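Local coordinates for protein cystathionine beta-lyases/cystathionine gamma-synthases (Corynebacterium glutamicum, PDB 5X5H) that probably makes L,L-cystathionine and succinate from O-succinyl-L-homoserine and L-cysteine with pyridoxal 5'-phosphate as cofactor, a step of methionine biosynthesis, at residues G304-F310 / D361-I367; T86-R91 / L113-F118; L102-A106 / S354-V358. All blocks are in the same frame, centred on the assembly; numbering follows the deposited sequence.

Contact 1 of 3, residues G304-F310 / D361-I367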
ATOM      1  N   GLY A 304     -24.729   1.298  16.216  1.00 11.69           N
ATOM      2  CA  GLY A 304     -24.423  -0.087  16.058  1.00 12.89           C
ATOM      3  C   GLY A 304     -23.922  -0.884  17.254  1.00 11.16           C
ATOM      4  O   GLY A 304     -23.650  -2.081  17.132  1.00 12.68           O
ATOM      5  N   MET A 305     -23.757  -0.205  18.368  1.00 10.43           N
ATOM      6  CA  MET A 305     -23.178  -0.813  19.578  1.00 11.54           C
ATOM      7  C   MET A 305     -24.300  -1.221  20.507  1.00 12.04           C
ATOM      8  O   MET A 305     -25.299  -0.551  20.655  1.00 13.31           O
ATOM      9  CB  MET A 305     -22.301   0.181  20.265  1.00 12.75           C
ATOM     10  CG  MET A 305     -21.060   0.610  19.473  1.00 14.76           C
ATOM     11  SD  MET A 305     -19.975  -0.639  18.909  1.00 12.96           S
ATOM     12  CE  MET A 305     -19.464  -1.317  20.495  1.00 13.74           C
ATOM     13  N   ILE A 306     -24.112  -2.372  21.122  1.00 11.75           N
ATOM     14  CA  ILE A 306     -25.070  -2.842  22.213  1.00 13.10           C
ATOM     15  C   ILE A 306     -24.170  -3.381  23.318  1.00 13.42           C
ATOM     16  O   ILE A 306     -23.237  -4.157  23.079  1.00 14.11           O
ATOM     17  CB  ILE A 306     -25.863  -4.006  21.697  1.00 13.98           C
ATOM     18  CG1 ILE A 306     -26.681  -3.650  20.449  1.00 14.61           C
ATOM     19  CG2 ILE A 306     -26.814  -4.540  22.815  1.00 16.13           C
ATOM     20  CD1 ILE A 306     -27.392  -4.811  19.805  1.00 15.26           C
ATOM     21  N   SER A 307     -24.505  -3.079  24.558  1.00 12.79           N
ATOM     22  CA  SER A 307     -23.931  -3.782  25.691  1.00 13.03           C
ATOM     23  C   SER A 307     -24.996  -4.556  26.437  1.00 12.46           C
ATOM     24  O   SER A 307     -26.156  -4.176  26.366  1.00 13.51           O
ATOM     25  CB  SER A 307     -23.170  -2.844  26.614  1.00 13.66           C
ATOM     26  OG  SER A 307     -21.911  -2.465  25.967  1.00 14.20           O
ATOM     27  N   VAL A 308     -24.577  -5.603  27.046  1.00 13.66           N
ATOM     28  CA  VAL A 308     -25.518  -6.605  27.638  1.00 15.40           C
ATOM     29  C   VAL A 308     -24.930  -6.977  28.985  1.00 16.25           C
ATOM     30  O   VAL A 308     -23.788  -7.340  29.065  1.00 16.94           O
ATOM     31  CB  VAL A 308     -25.589  -7.799  26.761  1.00 19.95           C
ATOM     32  CG1 VAL A 308     -26.641  -8.794  27.269  1.00 23.45           C
ATOM     33  CG2 VAL A 308     -25.907  -7.422  25.301  1.00 24.15           C
ATOM     34  N   ARG A 309     -25.803  -7.001  29.998  1.00 15.55           N
ATOM     35  CA  ARG A 309     -25.432  -7.532  31.316  1.00 17.00           C
ATOM     36  C   ARG A 309     -26.147  -8.825  31.542  1.00 17.66           C
ATOM     37  O   ARG A 309     -27.355  -8.878  31.364  1.00 20.98           O
ATOM     38  CB  ARG A 309     -25.742  -6.527  32.395  1.00 17.86           C
ATOM     39  CG  ARG A 309     -24.994  -5.201  32.310  1.00 19.69           C
ATOM     40  CD  ARG A 309     -25.103  -4.184  33.420  1.00 22.57           C
ATOM     41  NE  ARG A 309     -24.619  -4.809  34.642  1.00 23.27           N
ATOM     42  CZ  ARG A 309     -24.764  -4.321  35.855  1.00 26.58           C
ATOM     43  NH1 ARG A 309     -25.206  -3.116  36.012  1.00 28.12           N
ATOM     44  NH2 ARG A 309     -24.324  -5.074  36.854  1.00 26.84           N
ATOM     45  N   PHE A 310     -25.420  -9.884  31.930  1.00 16.40           N
ATOM     46  CA  PHE A 310     -25.878 -11.217  32.056  1.00 17.01           C
ATOM     47  C   PHE A 310     -26.330 -11.568  33.524  1.00 21.39           C
ATOM     48  O   PHE A 310     -25.619 -11.266  34.455  1.00 20.52           O
ATOM     49  CB  PHE A 310     -24.815 -12.172  31.628  1.00 18.66           C
ATOM     50  CG  PHE A 310     -24.663 -12.228  30.134  1.00 16.92           C
ATOM     51  CD1 PHE A 310     -23.882 -11.350  29.459  1.00 18.31           C
ATOM     52  CD2 PHE A 310     -25.386 -13.136  29.410  1.00 21.15           C
ATOM     53  CE1 PHE A 310     -23.857 -11.327  28.044  1.00 17.51           C
ATOM     54  CE2 PHE A 310     -25.306 -13.151  28.001  1.00 21.49           C
ATOM     55  CZ  PHE A 310     -24.471 -12.259  27.321  1.00 18.83           C
ATOM     56  N   ASP A 361     -20.232  -8.451  34.652  1.00 16.27           N
ATOM     57  CA  ASP A 361     -21.204  -9.193  33.986  1.00 15.61           C
ATOM     58  C   ASP A 361     -21.576  -8.632  32.567  1.00 16.97           C
ATOM     59  O   ASP A 361     -22.511  -9.148  31.972  1.00 16.65           O
ATOM     60  CB  ASP A 361     -22.521  -9.236  34.826  1.00 18.79           C
ATOM     61  CG  ASP A 361     -23.151  -7.975  35.065  1.00 21.58           C
ATOM     62  OD1 ASP A 361     -22.873  -6.960  34.467  1.00 21.40           O
ATOM     63  OD2 ASP A 361     -24.097  -7.850  36.021  1.00 23.86           O
ATOM     64  N   LEU A 362     -20.783  -7.651  32.129  1.00 14.97           N
ATOM     65  CA  LEU A 362     -21.098  -6.820  30.929  1.00 13.37           C
ATOM     66  C   LEU A 362     -20.283  -7.275  29.719  1.00 14.98           C
ATOM     67  O   LEU A 362     -19.082  -7.496  29.827  1.00 16.56           O
ATOM     68  CB  LEU A 362     -20.960  -5.371  31.186  1.00 13.38           C
ATOM     69  CG  LEU A 362     -21.442  -4.418  30.066  1.00 14.76           C
ATOM     70  CD1 LEU A 362     -21.887  -3.133  30.562  1.00 15.84           C
ATOM     71  CD2 LEU A 362     -20.260  -4.201  29.066  1.00 15.98           C
ATOM     72  N   VAL A 363     -20.994  -7.489  28.606  1.00 13.62           N
ATOM     73  CA  VAL A 363     -20.366  -7.748  27.273  1.00 13.78           C
ATOM     74  C   VAL A 363     -20.760  -6.633  26.352  1.00 14.01           C
ATOM     75  O   VAL A 363     -21.889  -6.171  26.342  1.00 15.25           O
ATOM     76  CB  VAL A 363     -20.838  -9.075  26.707  1.00 12.40           C
ATOM     77  CG1 VAL A 363     -20.368  -9.296  25.234  1.00 14.95           C
ATOM     78  CG2 VAL A 363     -20.329 -10.222  27.582  1.00 15.55           C
ATOM     79  N   ARG A 364     -19.738  -6.126  25.584  1.00 12.96           N
ATOM     80  CA  ARG A 364     -19.950  -5.048  24.626  1.00 13.89           C
ATOM     81  C   ARG A 364     -19.879  -5.682  23.249  1.00 12.25           C
ATOM     82  O   ARG A 364     -18.959  -6.459  22.930  1.00 12.30           O
ATOM     83  CB  ARG A 364     -18.903  -3.992  24.739  1.00 14.61           C
ATOM     84  CG  ARG A 364     -19.076  -2.776  23.829  1.00 14.90           C
ATOM     85  CD  ARG A 364     -17.874  -1.854  23.775  1.00 16.21           C
ATOM     86  NE  ARG A 364     -16.889  -2.436  22.902  1.00 14.82           N
ATOM     87  CZ  ARG A 364     -15.638  -2.025  22.852  1.00 16.35           C
ATOM     88  NH1 ARG A 364     -15.248  -0.986  23.499  1.00 17.62           N
ATOM     89  NH2 ARG A 364     -14.820  -2.555  22.036  1.00 16.47           N
ATOM     90  N   ILE A 365     -20.928  -5.396  22.451  1.00 12.15           N
ATOM     91  CA  ILE A 365     -21.025  -5.969  21.115  1.00 11.42           C
ATOM     92  C   ILE A 365     -21.055  -4.884  20.090  1.00 10.68           C
ATOM     93  O   ILE A 365     -21.813  -3.920  20.171  1.00 12.33           O
ATOM     94  CB  ILE A 365     -22.300  -6.824  20.910  1.00 12.15           C
ATOM     95  CG1 ILE A 365     -22.432  -7.848  22.098  1.00 13.42           C
ATOM     96  CG2 ILE A 365     -22.258  -7.546  19.614  1.00 14.23           C
ATOM     97  CD1 ILE A 365     -23.792  -8.565  22.034  1.00 16.71           C
ATOM     98  N   SER A 366     -20.123  -5.000  19.098  1.00 11.44           N
ATOM     99  CA  SER A 366     -20.120  -4.143  17.882  1.00 11.60           C
ATOM    100  C   SER A 366     -20.831  -4.938  16.783  1.00 10.55           C
ATOM    101  O   SER A 366     -20.254  -5.881  16.238  1.00 11.68           O
ATOM    102  CB  SER A 366     -18.689  -3.781  17.539  1.00 11.79           C
ATOM    103  OG  SER A 366     -18.707  -2.959  16.323  1.00 12.75           O
ATOM    104  N   ILE A 367     -22.074  -4.574  16.463  1.00 11.84           N
ATOM    105  CA  ILE A 367     -22.884  -5.252  15.508  1.00 12.34           C
ATOM    106  C   ILE A 367     -22.424  -4.768  14.128  1.00 12.20           C
ATOM    107  O   ILE A 367     -22.511  -3.564  13.901  1.00 12.65           O
ATOM    108  CB  ILE A 367     -24.373  -5.016  15.729  1.00 13.67           C
ATOM    109  CG1 ILE A 367     -24.838  -5.565  17.119  1.00 17.68           C
ATOM    110  CG2 ILE A 367     -25.220  -5.605  14.612  1.00 14.61           C
ATOM    111  CD1 ILE A 367     -24.787  -7.007  17.211  1.00 19.76           C
TER

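Contact 2 of 3, residues T86-R91 / L113-F118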
ATOM      1  N   THR A  86      -6.448  12.944  20.976  1.00 10.76           N
ATOM      2  CA  THR A  86      -6.914  13.350  22.338  1.00 11.55           C
ATOM      3  C   THR A  86      -5.739  14.030  23.037  1.00 12.40           C
ATOM      4  O   THR A  86      -5.915  15.107  23.642  1.00 12.76           O
ATOM      5  CB  THR A  86      -7.384  12.119  23.114  1.00 12.20           C
ATOM      6  OG1 THR A  86      -8.534  11.524  22.439  1.00 13.82           O
ATOM      7  CG2 THR A  86      -7.812  12.443  24.539  1.00 12.34           C
ATOM      8  N   ASP A  87      -4.566  13.452  23.004  1.00 11.67           N
ATOM      9  CA  ASP A  87      -3.416  14.031  23.652  1.00 11.68           C
ATOM     10  C   ASP A  87      -3.094  15.417  23.146  1.00 12.47           C
ATOM     11  O   ASP A  87      -2.845  16.355  23.915  1.00 12.83           O
ATOM     12  CB  ASP A  87      -2.251  13.088  23.436  1.00 12.26           C
ATOM     13  CG  ASP A  87      -0.980  13.587  24.042  1.00 15.66           C
ATOM     14  OD1 ASP A  87      -0.919  13.617  25.316  1.00 16.05           O
ATOM     15  OD2 ASP A  87       0.058  13.897  23.334  1.00 16.59           O
ATOM     16  N   ILE A  88      -3.120  15.601  21.846  1.00 11.61           N
ATOM     17  CA  ILE A  88      -2.880  16.929  21.251  1.00 11.85           C
ATOM     18  C   ILE A  88      -3.946  17.893  21.686  1.00 12.72           C
ATOM     19  O   ILE A  88      -3.598  19.043  22.076  1.00 13.32           O
ATOM     20  CB  ILE A  88      -2.860  16.841  19.702  1.00 14.73           C
ATOM     21  CG1 ILE A  88      -1.643  16.064  19.188  1.00 18.20           C
ATOM     22  CG2 ILE A  88      -2.843  18.250  19.106  1.00 16.27           C
ATOM     23  CD1 ILE A  88      -0.294  16.577  19.608  1.00 21.76           C
ATOM     24  N   LEU A  89      -5.231  17.530  21.676  1.00 12.57           N
ATOM     25  CA  LEU A  89      -6.257  18.473  22.065  1.00 14.86           C
ATOM     26  C   LEU A  89      -6.081  18.830  23.527  1.00 14.42           C
ATOM     27  O   LEU A  89      -6.176  20.024  23.931  1.00 15.65           O
ATOM     28  CB  LEU A  89      -7.669  17.901  21.745  1.00 19.04           C
ATOM     29  CG  LEU A  89      -8.906  18.665  21.497  1.00 21.83           C
ATOM     30  CD1 LEU A  89      -8.703  19.938  20.741  1.00 19.09           C
ATOM     31  CD2 LEU A  89      -9.912  17.636  21.025  1.00 25.70           C
ATOM     32  N   PHE A  90      -5.734  17.906  24.399  1.00 13.65           N
ATOM     33  CA  PHE A  90      -5.475  18.140  25.791  1.00 14.20           C
ATOM     34  C   PHE A  90      -4.352  19.193  25.926  1.00 14.68           C
ATOM     35  O   PHE A  90      -4.382  20.105  26.788  1.00 16.20           O
ATOM     36  CB  PHE A  90      -5.082  16.924  26.634  1.00 15.27           C
ATOM     37  CG  PHE A  90      -6.175  15.957  26.984  1.00 14.58           C
ATOM     38  CD1 PHE A  90      -7.510  16.141  26.719  1.00 17.00           C
ATOM     39  CD2 PHE A  90      -5.800  14.771  27.529  1.00 18.88           C
ATOM     40  CE1 PHE A  90      -8.480  15.150  27.067  1.00 18.10           C
ATOM     41  CE2 PHE A  90      -6.748  13.813  27.883  1.00 17.53           C
ATOM     42  CZ  PHE A  90      -8.047  14.046  27.665  1.00 16.35           C
ATOM     43  N   ARG A  91      -3.262  19.041  25.159  1.00 13.03           N
ATOM     44  CA  ARG A  91      -2.093  19.896  25.275  1.00 14.22           C
ATOM     45  C   ARG A  91      -2.364  21.252  24.783  1.00 15.15           C
ATOM     46  O   ARG A  91      -1.610  22.151  25.204  1.00 17.29           O
ATOM     47  CB  ARG A  91      -0.886  19.193  24.584  1.00 14.62           C
ATOM     48  CG  ARG A  91      -0.489  17.987  25.398  1.00 15.82           C
ATOM     49  CD  ARG A  91       0.344  17.083  24.510  1.00 18.92           C
ATOM     50  NE  ARG A  91       1.703  17.532  24.580  1.00 19.77           N
ATOM     51  CZ  ARG A  91       2.720  16.977  23.941  1.00 18.72           C
ATOM     52  NH1 ARG A  91       2.509  15.945  23.169  1.00 19.49           N
ATOM     53  NH2 ARG A  91       3.934  17.374  24.241  1.00 19.21           N
ATOM     54  N   LEU A 113      -4.989   8.302  30.154  1.00 13.98           N
ATOM     55  CA  LEU A 113      -4.172   9.460  29.786  1.00 13.37           C
ATOM     56  C   LEU A 113      -4.284  10.583  30.767  1.00 14.32           C
ATOM     57  O   LEU A 113      -3.270  11.163  31.153  1.00 14.56           O
ATOM     58  CB  LEU A 113      -4.607   9.950  28.370  1.00 15.01           C
ATOM     59  CG  LEU A 113      -3.772  11.090  27.709  1.00 15.71           C
ATOM     60  CD1 LEU A 113      -2.330  10.766  27.565  1.00 16.34           C
ATOM     61  CD2 LEU A 113      -4.396  11.459  26.349  1.00 17.26           C
ATOM     62  N   ILE A 114      -5.492  10.926  31.173  1.00 13.87           N
ATOM     63  CA  ILE A 114      -5.666  11.983  32.187  1.00 16.32           C
ATOM     64  C   ILE A 114      -5.001  11.609  33.530  1.00 17.02           C
ATOM     65  O   ILE A 114      -4.245  12.378  34.089  1.00 17.31           O
ATOM     66  CB  ILE A 114      -7.139  12.249  32.381  1.00 18.39           C
ATOM     67  CG1 ILE A 114      -7.727  12.831  31.070  1.00 18.63           C
ATOM     68  CG2 ILE A 114      -7.265  13.170  33.630  1.00 20.15           C
ATOM     69  CD1 ILE A 114      -9.236  12.824  31.028  1.00 21.98           C
ATOM     70  N   ASP A 115      -5.362  10.419  33.965  1.00 15.80           N
ATOM     71  CA  ASP A 115      -5.087  10.057  35.347  1.00 17.79           C
ATOM     72  C   ASP A 115      -3.620   9.656  35.535  1.00 19.06           C
ATOM     73  O   ASP A 115      -3.072   9.949  36.610  1.00 18.46           O
ATOM     74  CB  ASP A 115      -5.952   8.931  35.782  1.00 19.19           C
ATOM     75  CG  ASP A 115      -5.636   8.506  37.264  1.00 21.03           C
ATOM     76  OD1 ASP A 115      -5.982   9.287  38.157  1.00 22.11           O
ATOM     77  OD2 ASP A 115      -5.047   7.443  37.467  1.00 20.91           O
ATOM     78  N   THR A 116      -2.967   8.989  34.583  1.00 15.06           N
ATOM     79  CA  THR A 116      -1.553   8.642  34.703  1.00 16.92           C
ATOM     80  C   THR A 116      -0.641   9.724  34.210  1.00 20.62           C
ATOM     81  O   THR A 116       0.338  10.092  34.871  1.00 22.62           O
ATOM     82  CB  THR A 116      -1.278   7.267  34.001  1.00 19.10           C
ATOM     83  OG1 THR A 116      -1.943   6.198  34.681  1.00 21.96           O
ATOM     84  CG2 THR A 116       0.227   6.985  33.978  1.00 22.10           C
ATOM     85  N   VAL A 117      -0.908  10.283  33.048  1.00 17.06           N
ATOM     86  CA  VAL A 117      -0.006  11.230  32.456  1.00 16.48           C
ATOM     87  C   VAL A 117      -0.286  12.664  32.825  1.00 16.58           C
ATOM     88  O   VAL A 117       0.592  13.361  33.372  1.00 17.12           O
ATOM     89  CB  VAL A 117       0.029  11.037  30.860  1.00 15.95           C
ATOM     90  CG1 VAL A 117       0.944  12.059  30.181  1.00 17.14           C
ATOM     91  CG2 VAL A 117       0.440   9.598  30.543  1.00 18.23           C
ATOM     92  N   PHE A 118      -1.472  13.210  32.542  1.00 14.81           N
ATOM     93  CA  PHE A 118      -1.666  14.616  32.710  1.00 15.02           C
ATOM     94  C   PHE A 118      -1.612  15.065  34.197  1.00 16.16           C
ATOM     95  O   PHE A 118      -1.175  16.183  34.476  1.00 17.10           O
ATOM     96  CB  PHE A 118      -2.874  15.158  31.953  1.00 15.68           C
ATOM     97  CG  PHE A 118      -2.594  15.353  30.492  1.00 16.67           C
ATOM     98  CD1 PHE A 118      -2.488  14.259  29.677  1.00 16.45           C
ATOM     99  CD2 PHE A 118      -2.195  16.575  30.042  1.00 18.57           C
ATOM    100  CE1 PHE A 118      -2.138  14.392  28.332  1.00 16.89           C
ATOM    101  CE2 PHE A 118      -1.885  16.760  28.691  1.00 18.32           C
ATOM    102  CZ  PHE A 118      -1.774  15.656  27.874  1.00 17.42           C
TER

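Contact 3 of 3, residues L102-A106 / S354-V358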
ATOM      1  N   LEU A 102     -14.654  15.301  33.526  1.00 15.81           N
ATOM      2  CA  LEU A 102     -14.754  14.075  32.754  1.00 19.45           C
ATOM      3  C   LEU A 102     -15.925  13.269  33.224  1.00 20.80           C
ATOM      4  O   LEU A 102     -16.328  13.349  34.373  1.00 19.64           O
ATOM      5  CB  LEU A 102     -13.444  13.218  33.033  1.00 25.23           C
ATOM      6  CG  LEU A 102     -13.224  11.810  32.519  1.00 27.52           C
ATOM      7  CD1 LEU A 102     -12.907  12.011  31.014  1.00 33.61           C
ATOM      8  CD2 LEU A 102     -12.141  10.978  33.181  1.00 31.49           C
ATOM      9  N   GLY A 103     -16.516  12.471  32.326  1.00 20.51           N
ATOM     10  CA  GLY A 103     -17.574  11.595  32.713  1.00 21.02           C
ATOM     11  C   GLY A 103     -17.156  10.337  33.414  1.00 23.30           C
ATOM     12  O   GLY A 103     -15.980   9.996  33.546  1.00 21.57           O
ATOM     13  N   ASN A 104     -18.209   9.640  33.942  1.00 28.20           N
ATOM     14  CA  ASN A 104     -18.037   8.387  34.712  1.00 28.11           C
ATOM     15  C   ASN A 104     -18.151   7.131  33.913  1.00 26.50           C
ATOM     16  O   ASN A 104     -18.371   6.035  34.497  1.00 24.33           O
ATOM     17  CB  ASN A 104     -18.988   8.272  36.012  1.00 26.10           C
ATOM     18  CG  ASN A 104     -20.456   8.173  35.690  1.00 34.61           C
ATOM     19  OD1 ASN A 104     -20.893   8.057  34.553  1.00 32.86           O
ATOM     20  ND2 ASN A 104     -21.257   8.299  36.738  1.00 37.03           N
ATOM     21  N   ASP A 105     -18.203   7.236  32.589  1.00 25.71           N
ATOM     22  CA  ASP A 105     -18.183   6.052  31.729  1.00 26.56           C
ATOM     23  C   ASP A 105     -17.479   6.510  30.498  1.00 21.29           C
ATOM     24  O   ASP A 105     -17.982   7.477  29.853  1.00 24.09           O
ATOM     25  CB  ASP A 105     -19.609   5.492  31.402  1.00 24.92           C
ATOM     26  CG  ASP A 105     -19.536   4.014  30.813  1.00 28.35           C
ATOM     27  OD1 ASP A 105     -19.130   3.054  31.550  1.00 27.23           O
ATOM     28  OD2 ASP A 105     -19.819   3.775  29.644  1.00 25.68           O
ATOM     29  N   ALA A 106     -16.361   5.916  30.178  1.00 22.93           N
ATOM     30  CA  ALA A 106     -15.522   6.528  29.107  1.00 25.87           C
ATOM     31  C   ALA A 106     -14.488   5.562  28.725  1.00 27.07           C
ATOM     32  O   ALA A 106     -14.148   4.619  29.499  1.00 24.85           O
ATOM     33  CB  ALA A 106     -14.853   7.840  29.578  1.00 26.45           C
ATOM     34  N   SER A 354     -11.407   2.817  39.515  1.00 27.09           N
ATOM     35  CA  SER A 354     -11.906   4.150  39.375  1.00 25.73           C
ATOM     36  C   SER A 354     -13.438   4.163  39.365  1.00 27.36           C
ATOM     37  O   SER A 354     -14.035   3.068  39.202  1.00 27.26           O
ATOM     38  CB  SER A 354     -11.301   4.705  38.060  1.00 23.93           C
ATOM     39  OG  SER A 354     -12.150   4.349  36.922  1.00 24.04           O
ATOM     40  N   GLN A 355     -14.107   5.315  39.381  1.00 29.41           N
ATOM     41  CA  GLN A 355     -15.589   5.293  39.191  1.00 34.25           C
ATOM     42  C   GLN A 355     -15.934   4.765  37.763  1.00 30.28           C
ATOM     43  O   GLN A 355     -17.053   4.426  37.497  1.00 32.88           O
ATOM     44  CB  GLN A 355     -16.349   6.629  39.440  1.00 45.76           C
ATOM     45  CG  GLN A 355     -17.918   6.554  39.837  1.00 56.13           C
ATOM     46  CD  GLN A 355     -18.774   5.251  39.491  1.00 55.15           C
ATOM     47  OE1 GLN A 355     -18.710   4.238  40.211  1.00 59.22           O
ATOM     48  NE2 GLN A 355     -19.588   5.307  38.428  1.00 45.89           N
ATOM     49  N   LEU A 356     -14.992   4.738  36.848  1.00 29.03           N
ATOM     50  CA  LEU A 356     -15.307   4.263  35.452  1.00 26.55           C
ATOM     51  C   LEU A 356     -15.295   2.752  35.321  1.00 26.88           C
ATOM     52  O   LEU A 356     -15.420   2.230  34.192  1.00 27.63           O
ATOM     53  CB  LEU A 356     -14.278   4.814  34.447  1.00 26.55           C
ATOM     54  CG  LEU A 356     -14.626   6.223  34.044  1.00 28.36           C
ATOM     55  CD1 LEU A 356     -14.452   7.140  35.225  1.00 28.93           C
ATOM     56  CD2 LEU A 356     -13.687   6.591  32.920  1.00 26.91           C
ATOM     57  N   GLU A 357     -15.063   2.009  36.422  1.00 22.28           N
ATOM     58  CA  GLU A 357     -14.847   0.594  36.329  1.00 22.42           C
ATOM     59  C   GLU A 357     -16.125  -0.057  35.873  1.00 23.11           C
ATOM     60  O   GLU A 357     -17.216   0.314  36.361  1.00 25.34           O
ATOM     61  CB  GLU A 357     -14.412   0.033  37.708  1.00 24.05           C
ATOM     62  CG  GLU A 357     -14.314  -1.472  37.745  1.00 23.85           C
ATOM     63  CD  GLU A 357     -13.793  -2.128  39.039  1.00 30.62           C
ATOM     64  OE1 GLU A 357     -13.071  -1.514  39.867  1.00 28.65           O
ATOM     65  OE2 GLU A 357     -14.151  -3.315  39.159  1.00 32.15           O
ATOM     66  N   VAL A 358     -16.016  -1.020  34.977  1.00 21.05           N
ATOM     67  CA  VAL A 358     -17.197  -1.590  34.269  1.00 20.47           C
ATOM     68  C   VAL A 358     -17.630  -2.876  34.942  1.00 17.76           C
ATOM     69  O   VAL A 358     -16.793  -3.662  35.287  1.00 21.15           O
ATOM     70  CB  VAL A 358     -16.711  -1.945  32.828  1.00 20.12           C
ATOM     71  CG1 VAL A 358     -17.898  -2.533  32.026  1.00 21.67           C
ATOM     72  CG2 VAL A 358     -16.265  -0.675  32.144  1.00 19.71           C
TER
HETATM   73  O   HOH W   1     -16.168   3.273  31.752  1.00 25.72           O

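Contact 1 of 3, residues G304-F310 / D361-I367
The guanidinium of Arg309 meets the carboxylate of Asp361 at its edge: NE reaches OD1 at 2.8 Å and NH2 of Arg309 reaches OD2 of Asp361 at 2.9 Å. This two-nitrogen, side-on salt bridge is not coplanar, the two flat groups being turned 47° apart, yet each oxygen is approached from its syn side. Asp361 CG sits between its backbone N and carbonyl carbon (chi1 62°), which turns the carboxylate to the side chain of Arg309. The Phe310 ring has Asp361 O at one edge, in its plane, while Val363 CG2 comes obliquely to CE1 of Phe310, 3.7 Å away. The guanidinium of Arg364 receives the methyl CE of Met305 obliquely; CE lies 3.7 Å from Arg364 NE, and the bends of the methionine chain at chi2 and chi3 carry SD alongside Ser366 CB. The two strands pair antiparallel along their whole length. Ile306 with Ile365, and Val308 with Val363, each exchange two backbone hydrogen bonds, and Ile306 N to Ile365 O, 2.9 Å, is nearly straight at 173°. One more bond at each end, from Ile367 N to Gly304 O and from Phe310 N to Asp361 O, completes the ladder. Arg364, between Met305 and Ser307 on one face, turns its polar end to Asn154, a cofactor-binding residue, and to Glu341 in a salt bridge, so the sheet supplies a second-shell group to the pyridoxal phosphate site. On the other face, Ile306 CD1 meets Ile367 CG1 at 3.8 Å. That apolar face is covered by helices 254-273 and 313-323, the latter packing on Phe310 and Val363. Within the five-stranded mixed sheet, strand 305-310 is flanked also by strand 278-282, and strand 362-366 by strand 339-341.

Contact 2 of 3, residues T86-R91 / L113-F118
Phe90 projects from helix 82-93 and its ring wedges among Leu113, Ile114 and Phe118 of helix 108-118. Its edge is turned to the face of Phe118 in a T-shaped stack, ring centroids 5.3 Å apart and planes at 86°. The CB of Phe90 also lies over that face, a CH-pi contact 4.1 Å from the centroid of the Phe118 ring. Phe118 in turn pushes its rim between Asp87 and Arg91: Asp87 OD1 is 3.3 Å from Phe118 CE1, and Arg91 CG is 3.6 Å from Phe118 CZ, both in the ring plane. Leu113, with CG anti to the backbone N (chi1 -174°), extends CD2 to Phe90 CE2 at 3.7 Å, while Ile114 CG1 approaches the same CE2 of Phe90 at 3.5 Å. Arg91 NH1 bridges to Asp87 OD2; Asp87 OD1 pairs with Arg91 of the second subunit, and Arg91 NH2 with its Asp87, so the charged rim of this apolar patch belongs to the subunit interface. The short helical segments cross at -65°. Through strand 99-103, the two helices are successive in the alpha/beta cofactor-binding domain of the trans-sulfuration enzymes, where Gly82 and Met83 stand at the start of helix 82-93 and bind pyridoxal phosphate.

Contact 3 of 3, residues L102-A106 / S354-V358
Leu356 fills the tight part of this contact, laying its isobutyl group against the backbone that leaves strand 99-103. Its CG rests 3.6 Å from Asn104 C, over the peptide that leads to Asp105. The two methyls divide the work: Leu356 CD1 reaches Gly103 O at 3.6 Å, and CD2 of Leu356 meets Ala106 CB at 3.8 Å. With CG placed beside its own backbone N (chi1 -82°), the leucine brings both branches onto residues 103-106 although its CB leaves at an angle to them. The carbonyl oxygen of Gly103 is buried here against a methyl and has no polar partner in the model. Tyr111 and Val127 pack on the same leucine, closing it between helix 108-118 and strand 124-128. The loop presents it on a type I beta turn, Ser354 to Glu357, with Glu357 N bonded to Ser354 O; Ser354 OG accepts from Leu356 N at 2.9 Å, forming an ST turn. This turn, late in the chain, meets the C-terminal end of a strand in the large mixed sheet. In this alpha/beta fold the cofactor pocket is assembled at such strand ends, and Tyr107, next after Ala106, binds pyridoxal phosphate. Looser contact begins at the exposed Gln355, whose side chain runs beside that of Asn104 in the same direction, with the amide planes 73° apart. Gln355 NE2 is 3.8 Å from Asn104 ND2, two amide nitrogens side by side in loose contact. At the other flank a water spans the segments: it accepts from Ala106 N at 3.1 Å and lies 2.8 Å from Leu356 O and 3.0 Å from Asp105 OD1. The second oxygen of that aspartate, OD2, is held by Thr153 OG1 and Ala156 N.

Overall arrangement
Contacts 1 and 2 are buried, whereas contact 3 is only partly so. Contact 1 joins two strands of the five-stranded sheet and rests on a backbone ladder with a salt bridge at one end. Contact 2 depends on aromatic and aliphatic side chains between helices, its charges being shared with another subunit. Contact 3, apolar at its centre and water-bridged at one flank, links the seven-stranded sheet to a loop that runs into strand 362-366 of contact 1. Contacts 2 and 3 touch where Ile114 packs on Leu102, whereas contacts 1 and 2 have centres about 27 Å apart and do not meet.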